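Local coordinates for Lmo1076 protein (Listeria monocytogenes serovar 1/2a, PDB 3FI7), which hydrolyses cell-wall peptidoglycan as the autolysin Auto, this chain being a construct of its GH73 N-acetylglucosaminidase catalytic domain, at residues P27-T32 / S63-S68; S38-D43 / S115-L120. One frame throughout, in Å; residues are numbered along the deposited sequence.

How the contacts relate
After the separate N-terminal helix 12-22, the chain enters helix 29-47, which supplies the first half of both contacts. Its start, at 27-32, waits for 63-68, the loop that follows helix 52-63; contact 1 thereby closes a largely helical excursion of 30 residues. Before that closure the chain has already passed 38-43, whose partner 115-120 arrives only after the two-stranded sheet 89-98/104-111, at the start of helix 116-129. Contact 2 so spans 71 residues, and the two closures cross instead of nesting. The centres of contact 1 and contact 2 lie about 15 Å apart, and the two do not touch; helix 29-47 is what they share.

Contact 1. Residues P27-T32 / S63-S68; sequences PTFQQT and SNWGRS
W65 meets F29 and Q30 from a backbone in the left-handed region, one of three successive positive-phi residues with N64 and G66. W65 and G66 are the central pair of a type I' turn from N64 to R67, which swings the indole and the arginine toward the same helix start. The F29 ring turns its edge to the indole in an offset edge-to-face pair, with planes at 81° and centroids 5.8 Å apart for the F29 ring and the five-membered ring of W65. Q30 lies over that same indole face: its CB sits 3.7 Å from the centroid of the six-membered ring of W65, a CH-pi contact, and its CG lies over the middle of the indole. Bending at chi2 (90°) then carries the amide back toward F29, and OE1 of Q30 ends 3.2 Å above the F29 ring, over its centre.

R67 completes the grouping by laying the face of its guanidinium against F29, NH1 coming within 3.3 Å of F29 CZ, the two planes only 24° apart. What keeps that group from rotating is N64, gripped side-on: R67 NE reaches N64 O at 3.2 Å, and R67 NH2 reaches N64 OD1 at 2.8 Å, both acceptors near the guanidinium plane. No hydrogen bond crosses between the segments; the edge-to-face pair, the CH-pi contact and van der Waals packing do the joining. F33, I34 and Y177 also pack on W65. The Glu-Ser-Asn-Trp-Gly sequence here fits the GH73 signature, so the contact probably borders the active site of the lysozyme-like fold.

Contact 2. Residues S38-D43 / S115-L120; sequences STQAMD and SHKESL
Q40 points from helix 29-47 toward the first turns of helix 116-129, a helix-to-helix packing within the lysozyme-like core of the catalytic domain; helix 29-47 is kinked just here, where the N of T39 and of Q40 has no bond to the turn before. The side chains of Q40 and K117 cross at about a right angle. Q40 runs extended beyond CG (chi2 153°), which pushes the amide across the gap until NE2 stands 3.2 Å from K117 CB, a close approach for a nitrogen and an aliphatic carbon. The lysine meets it at its root: CG, anti to the backbone N (chi1 -180°), starts a fully extended chain that carries NZ away from the glutamine.

L120, one turn further along, meets the same side chain nearer the helix it springs from. Its CD1 lies 4.0 Å from Q40 CB, so Q40 is touched near its base by leucine and near its end by lysine. The leucine faces the interior, where I37 and L44 of helix 29-47 and M55 of helix 52-63 also pack on it; A41 packs on M55 and I56. Q40, partly exposed, thus sits between buried L120 and exposed K117, and no hydrogen bond passes between the two segments.

The start of helix 116-129 is pinned from other sides. H116 NE2 bonds to G71 O, and S119 OG to L78 N, both in the loop after helix 52-63. S115 is the N-cap: its OG accepts from K117 N at 3.3 Å, and the same hydroxyl donates to E118 OE2 at 2.8 Å, meeting that oxygen on its syn side.

Contact 1. Residues P27-T32 / S63-S68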
ATOM      1  N   PRO A  27      -0.467   8.907 -17.242  1.00 34.78           N
ATOM      2  CA  PRO A  27      -0.024   9.297 -15.895  1.00 34.27           C
ATOM      3  C   PRO A  27       1.416   8.859 -15.621  1.00 31.17           C
ATOM      4  O   PRO A  27       1.947   8.023 -16.349  1.00 32.16           O
ATOM      5  CB  PRO A  27      -0.978   8.524 -14.970  1.00 31.29           C
ATOM      6  CG  PRO A  27      -2.142   8.137 -15.839  1.00 32.26           C
ATOM      7  CD  PRO A  27      -1.556   7.916 -17.202  1.00 28.35           C
ATOM      8  N   THR A  28       2.037   9.424 -14.588  1.00 33.64           N
ATOM      9  CA  THR A  28       3.338   8.942 -14.119  1.00 35.69           C
ATOM     10  C   THR A  28       3.227   7.487 -13.645  1.00 36.17           C
ATOM     11  O   THR A  28       2.134   7.018 -13.313  1.00 32.39           O
ATOM     12  CB  THR A  28       3.867   9.791 -12.943  1.00 37.25           C
ATOM     13  OG1 THR A  28       3.003   9.631 -11.808  1.00 34.33           O
ATOM     14  CG2 THR A  28       3.972  11.284 -13.322  1.00 23.65           C
ATOM     15  N   PHE A  29       4.347   6.769 -13.605  1.00 28.52           N
ATOM     16  CA  PHE A  29       4.313   5.399 -13.093  1.00 31.58           C
ATOM     17  C   PHE A  29       3.763   5.350 -11.655  1.00 32.43           C
ATOM     18  O   PHE A  29       3.099   4.386 -11.279  1.00 35.10           O
ATOM     19  CB  PHE A  29       5.682   4.689 -13.228  1.00 29.15           C
ATOM     20  CG  PHE A  29       6.751   5.203 -12.282  1.00 32.59           C
ATOM     21  CD1 PHE A  29       7.712   6.110 -12.727  1.00 27.52           C
ATOM     22  CD2 PHE A  29       6.799   4.768 -10.958  1.00 24.14           C
ATOM     23  CE1 PHE A  29       8.706   6.580 -11.874  1.00 26.77           C
ATOM     24  CE2 PHE A  29       7.789   5.232 -10.087  1.00 31.15           C
ATOM     25  CZ  PHE A  29       8.745   6.145 -10.545  1.00 30.11           C
ATOM     26  N   GLN A  30       4.011   6.401 -10.873  1.00 28.65           N
ATOM     27  CA  GLN A  30       3.504   6.470  -9.496  1.00 30.65           C
ATOM     28  C   GLN A  30       1.977   6.516  -9.482  1.00 34.42           C
ATOM     29  O   GLN A  30       1.318   5.767  -8.749  1.00 30.50           O
ATOM     30  CB  GLN A  30       4.047   7.701  -8.746  1.00 29.52           C
ATOM     31  CG  GLN A  30       5.565   7.753  -8.540  1.00 31.11           C
ATOM     32  CD  GLN A  30       6.314   8.453  -9.669  1.00 32.63           C
ATOM     33  OE1 GLN A  30       6.010   8.271 -10.846  1.00 33.45           O
ATOM     34  NE2 GLN A  30       7.317   9.244  -9.308  1.00 34.65           N
ATOM     35  N   GLN A  31       1.421   7.407 -10.296  1.00 30.80           N
ATOM     36  CA  GLN A  31      -0.024   7.607 -10.355  1.00 32.04           C
ATOM     37  C   GLN A  31      -0.685   6.373 -10.964  1.00 29.44           C
ATOM     38  O   GLN A  31      -1.758   5.945 -10.536  1.00 32.21           O
ATOM     39  CB  GLN A  31      -0.358   8.860 -11.173  1.00 28.05           C
ATOM     40  CG  GLN A  31      -1.842   9.208 -11.219  1.00 32.04           C
ATOM     41  CD  GLN A  31      -2.387   9.619  -9.860  1.00 36.59           C
ATOM     42  OE1 GLN A  31      -1.887  10.552  -9.226  1.00 33.29           O
ATOM     43  NE2 GLN A  31      -3.416   8.918  -9.406  1.00 28.80           N
ATOM     44  N   THR A  32      -0.018   5.787 -11.952  1.00 27.83           N
ATOM     45  CA  THR A  32      -0.529   4.583 -12.596  1.00 30.68           C
ATOM     46  C   THR A  32      -0.595   3.426 -11.601  1.00 34.17           C
ATOM     47  O   THR A  32      -1.547   2.634 -11.613  1.00 34.05           O
ATOM     48  CB  THR A  32       0.329   4.203 -13.803  1.00 34.45           C
ATOM     49  OG1 THR A  32       0.148   5.190 -14.820  1.00 39.35           O
ATOM     50  CG2 THR A  32      -0.046   2.814 -14.346  1.00 26.69           C
ATOM     51  N   SER A  63       6.344  -1.716  -1.712  1.00 35.57           N
ATOM     52  CA  SER A  63       6.635  -2.316  -3.009  1.00 35.36           C
ATOM     53  C   SER A  63       7.454  -1.419  -3.969  1.00 46.30           C
ATOM     54  O   SER A  63       7.764  -1.860  -5.074  1.00 45.89           O
ATOM     55  CB  SER A  63       5.321  -2.674  -3.697  1.00 34.46           C
ATOM     56  OG  SER A  63       4.754  -1.523  -4.330  1.00 38.76           O
ATOM     57  N   ASN A  64       7.774  -0.177  -3.564  1.00 51.26           N
ATOM     58  CA  ASN A  64       8.402   0.845  -4.457  1.00 36.05           C
ATOM     59  C   ASN A  64       7.552   1.111  -5.713  1.00 29.75           C
ATOM     60  O   ASN A  64       8.003   0.918  -6.846  1.00 29.30           O
ATOM     61  CB  ASN A  64       9.854   0.460  -4.825  1.00 29.04           C
ATOM     62  CG  ASN A  64      10.558   1.494  -5.731  1.00 38.42           C
ATOM     63  OD1 ASN A  64      10.275   2.687  -5.694  1.00 34.72           O
ATOM     64  ND2 ASN A  64      11.501   1.015  -6.535  1.00 35.64           N
ATOM     65  N   TRP A  65       6.309   1.536  -5.495  1.00 28.17           N
ATOM     66  CA  TRP A  65       5.390   1.827  -6.593  1.00 30.73           C
ATOM     67  C   TRP A  65       5.238   0.616  -7.499  1.00 32.55           C
ATOM     68  O   TRP A  65       5.150   0.754  -8.713  1.00 27.66           O
ATOM     69  CB  TRP A  65       5.893   3.030  -7.397  1.00 28.40           C
ATOM     70  CG  TRP A  65       6.075   4.230  -6.535  1.00 27.23           C
ATOM     71  CD1 TRP A  65       7.248   4.718  -6.038  1.00 27.28           C
ATOM     72  CD2 TRP A  65       5.041   5.093  -6.051  1.00 23.84           C
ATOM     73  NE1 TRP A  65       7.008   5.838  -5.278  1.00 31.44           N
ATOM     74  CE2 TRP A  65       5.660   6.086  -5.266  1.00 22.98           C
ATOM     75  CE3 TRP A  65       3.650   5.120  -6.204  1.00 24.53           C
ATOM     76  CZ2 TRP A  65       4.937   7.105  -4.641  1.00 26.87           C
ATOM     77  CZ3 TRP A  65       2.930   6.118  -5.573  1.00 25.38           C
ATOM     78  CH2 TRP A  65       3.575   7.103  -4.802  1.00 28.34           C
ATOM     79  N   GLY A  66       5.245  -0.571  -6.895  1.00 37.08           N
ATOM     80  CA  GLY A  66       5.071  -1.812  -7.623  1.00 23.76           C
ATOM     81  C   GLY A  66       6.246  -2.271  -8.475  1.00 37.88           C
ATOM     82  O   GLY A  66       6.062  -3.075  -9.384  1.00 43.59           O
ATOM     83  N   ARG A  67       7.454  -1.795  -8.174  1.00 34.40           N
ATOM     84  CA  ARG A  67       8.616  -2.112  -9.011  1.00 34.70           C
ATOM     85  C   ARG A  67       9.590  -3.132  -8.407  1.00 39.72           C
ATOM     86  O   ARG A  67      10.520  -3.563  -9.081  1.00 44.11           O
ATOM     87  CB  ARG A  67       9.374  -0.828  -9.392  1.00 28.43           C
ATOM     88  CG  ARG A  67       8.470   0.240 -10.039  1.00 39.02           C
ATOM     89  CD  ARG A  67       9.244   1.501 -10.413  1.00 35.60           C
ATOM     90  NE  ARG A  67       9.721   2.242  -9.246  1.00 35.21           N
ATOM     91  CZ  ARG A  67      10.531   3.298  -9.309  1.00 37.87           C
ATOM     92  NH1 ARG A  67      10.966   3.752 -10.489  1.00 28.90           N
ATOM     93  NH2 ARG A  67      10.903   3.906  -8.190  1.00 25.43           N
ATOM     94  N   SER A  68       9.402  -3.508  -7.145  1.00 31.61           N
ATOM     95  CA  SER A  68      10.297  -4.493  -6.542  1.00 41.87           C
ATOM     96  C   SER A  68      10.087  -5.850  -7.211  1.00 41.97           C
ATOM     97  O   SER A  68       9.034  -6.104  -7.800  1.00 41.33           O
ATOM     98  CB  SER A  68      10.081  -4.597  -5.033  1.00 43.97           C
ATOM     99  OG  SER A  68       8.923  -5.349  -4.747  1.00 49.17           O
TER

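Contact 2. Residues S38-D43 / S115-L120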
ATOM      1  N   SER A  38      -6.475   1.139  -6.515  1.00 29.75           N
ATOM      2  CA  SER A  38      -7.384   1.930  -5.686  1.00 30.24           C
ATOM      3  C   SER A  38      -8.765   1.286  -5.574  1.00 32.96           C
ATOM      4  O   SER A  38      -9.379   1.312  -4.509  1.00 38.69           O
ATOM      5  CB  SER A  38      -7.499   3.375  -6.201  1.00 26.44           C
ATOM      6  OG  SER A  38      -8.108   3.415  -7.488  1.00 35.19           O
ATOM      7  N   THR A  39      -9.251   0.712  -6.670  1.00 32.67           N
ATOM      8  CA  THR A  39     -10.557   0.053  -6.662  1.00 35.10           C
ATOM      9  C   THR A  39     -10.611  -1.108  -5.666  1.00 33.80           C
ATOM     10  O   THR A  39     -11.527  -1.198  -4.847  1.00 32.73           O
ATOM     11  CB  THR A  39     -10.923  -0.485  -8.048  1.00 34.19           C
ATOM     12  OG1 THR A  39     -10.751   0.551  -9.015  1.00 34.61           O
ATOM     13  CG2 THR A  39     -12.387  -0.989  -8.068  1.00 32.19           C
ATOM     14  N   GLN A  40      -9.622  -1.988  -5.741  1.00 35.15           N
ATOM     15  CA  GLN A  40      -9.552  -3.139  -4.846  1.00 36.64           C
ATOM     16  C   GLN A  40      -9.306  -2.693  -3.414  1.00 37.43           C
ATOM     17  O   GLN A  40      -9.820  -3.296  -2.479  1.00 40.64           O
ATOM     18  CB  GLN A  40      -8.462  -4.119  -5.298  1.00 33.01           C
ATOM     19  CG  GLN A  40      -8.772  -4.799  -6.631  1.00 39.98           C
ATOM     20  CD  GLN A  40      -7.511  -5.231  -7.403  1.00 66.40           C
ATOM     21  OE1 GLN A  40      -6.521  -4.482  -7.506  1.00 60.99           O
ATOM     22  NE2 GLN A  40      -7.556  -6.439  -7.964  1.00 62.23           N
ATOM     23  N   ALA A  41      -8.537  -1.623  -3.240  1.00 30.28           N
ATOM     24  CA  ALA A  41      -8.282  -1.126  -1.895  1.00 34.02           C
ATOM     25  C   ALA A  41      -9.562  -0.585  -1.258  1.00 37.41           C
ATOM     26  O   ALA A  41      -9.806  -0.796  -0.072  1.00 39.81           O
ATOM     27  CB  ALA A  41      -7.185  -0.060  -1.899  1.00 31.85           C
ATOM     28  N   MET A  42     -10.376   0.117  -2.040  1.00 33.63           N
ATOM     29  CA  MET A  42     -11.636   0.645  -1.516  1.00 37.95           C
ATOM     30  C   MET A  42     -12.568  -0.501  -1.097  1.00 34.59           C
ATOM     31  O   MET A  42     -13.182  -0.454  -0.032  1.00 38.02           O
ATOM     32  CB  MET A  42     -12.326   1.583  -2.530  1.00 26.65           C
ATOM     33  CG  MET A  42     -11.712   2.983  -2.617  1.00 32.23           C
ATOM     34  SD  MET A  42     -12.575   4.140  -3.731  1.00 36.41           S
ATOM     35  CE  MET A  42     -12.137   3.477  -5.346  1.00 24.71           C
ATOM     36  N   ASP A  43     -12.659  -1.532  -1.930  1.00 32.69           N
ATOM     37  CA  ASP A  43     -13.515  -2.677  -1.627  1.00 39.06           C
ATOM     38  C   ASP A  43     -13.052  -3.429  -0.385  1.00 35.57           C
ATOM     39  O   ASP A  43     -13.842  -3.706   0.500  1.00 39.84           O
ATOM     40  CB  ASP A  43     -13.569  -3.638  -2.810  1.00 40.74           C
ATOM     41  CG  ASP A  43     -14.133  -2.990  -4.050  1.00 64.00           C
ATOM     42  OD1 ASP A  43     -14.770  -1.924  -3.909  1.00 65.74           O
ATOM     43  OD2 ASP A  43     -13.943  -3.543  -5.161  1.00 71.62           O
ATOM     44  N   SER A 115      -2.668 -12.321  -8.030  1.00 53.37           N
ATOM     45  CA  SER A 115      -2.659 -10.926  -8.451  1.00 46.66           C
ATOM     46  C   SER A 115      -2.507 -10.016  -7.246  1.00 44.61           C
ATOM     47  O   SER A 115      -2.461 -10.476  -6.106  1.00 42.86           O
ATOM     48  CB  SER A 115      -3.959 -10.571  -9.174  1.00 51.04           C
ATOM     49  OG  SER A 115      -5.040 -10.512  -8.257  1.00 47.47           O
ATOM     50  N   HIS A 116      -2.452  -8.716  -7.507  1.00 40.75           N
ATOM     51  CA  HIS A 116      -2.318  -7.736  -6.447  1.00 41.64           C
ATOM     52  C   HIS A 116      -3.481  -7.795  -5.457  1.00 47.35           C
ATOM     53  O   HIS A 116      -3.333  -7.418  -4.289  1.00 44.20           O
ATOM     54  CB  HIS A 116      -2.189  -6.332  -7.034  1.00 38.36           C
ATOM     55  CG  HIS A 116      -0.854  -6.064  -7.648  1.00 46.70           C
ATOM     56  ND1 HIS A 116      -0.676  -5.180  -8.688  1.00 54.63           N
ATOM     57  CD2 HIS A 116       0.369  -6.578  -7.375  1.00 49.26           C
ATOM     58  CE1 HIS A 116       0.603  -5.148  -9.021  1.00 60.60           C
ATOM     59  NE2 HIS A 116       1.259  -5.987  -8.239  1.00 57.64           N
ATOM     60  N   LYS A 117      -4.634  -8.270  -5.918  1.00 40.87           N
ATOM     61  CA  LYS A 117      -5.813  -8.285  -5.065  1.00 48.50           C
ATOM     62  C   LYS A 117      -5.583  -9.107  -3.804  1.00 45.44           C
ATOM     63  O   LYS A 117      -5.887  -8.655  -2.703  1.00 45.81           O
ATOM     64  CB  LYS A 117      -7.037  -8.813  -5.808  1.00 47.90           C
ATOM     65  CG  LYS A 117      -8.285  -8.836  -4.941  1.00 52.10           C
ATOM     66  CD  LYS A 117      -9.468  -9.447  -5.667  1.00 60.19           C
ATOM     67  CE  LYS A 117     -10.633  -9.680  -4.719  1.00 66.46           C
ATOM     68  NZ  LYS A 117     -11.762 -10.377  -5.409  1.00 77.51           N
ATOM     69  N   GLU A 118      -5.044 -10.310  -3.967  1.00 39.08           N
ATOM     70  CA  GLU A 118      -4.858 -11.216  -2.838  1.00 37.94           C
ATOM     71  C   GLU A 118      -3.763 -10.700  -1.902  1.00 45.24           C
ATOM     72  O   GLU A 118      -3.803 -10.927  -0.688  1.00 42.78           O
ATOM     73  CB  GLU A 118      -4.545 -12.634  -3.326  1.00 40.10           C
ATOM     74  CG  GLU A 118      -5.725 -13.339  -4.003  1.00 43.94           C
ATOM     75  CD  GLU A 118      -5.963 -12.901  -5.450  1.00 53.84           C
ATOM     76  OE1 GLU A 118      -7.053 -13.190  -5.983  1.00 64.88           O
ATOM     77  OE2 GLU A 118      -5.072 -12.282  -6.066  1.00 57.60           O
ATOM     78  N   SER A 119      -2.793  -9.994  -2.476  1.00 40.62           N
ATOM     79  CA  SER A 119      -1.730  -9.353  -1.704  1.00 38.73           C
ATOM     80  C   SER A 119      -2.305  -8.230  -0.814  1.00 36.52           C
ATOM     81  O   SER A 119      -2.012  -8.158   0.387  1.00 32.62           O
ATOM     82  CB  SER A 119      -0.650  -8.820  -2.656  1.00 38.73           C
ATOM     83  OG  SER A 119       0.340  -8.072  -1.977  1.00 38.44           O
ATOM     84  N   LEU A 120      -3.139  -7.370  -1.398  1.00 32.30           N
ATOM     85  CA  LEU A 120      -3.825  -6.334  -0.626  1.00 35.74           C
ATOM     86  C   LEU A 120      -4.703  -6.949   0.466  1.00 37.44           C
ATOM     87  O   LEU A 120      -4.748  -6.454   1.591  1.00 38.72           O
ATOM     88  CB  LEU A 120      -4.668  -5.431  -1.531  1.00 28.33           C
ATOM     89  CG  LEU A 120      -3.870  -4.593  -2.534  1.00 37.26           C
ATOM     90  CD1 LEU A 120      -4.749  -4.156  -3.709  1.00 34.68           C
ATOM     91  CD2 LEU A 120      -3.208  -3.389  -1.849  1.00 28.21           C
TER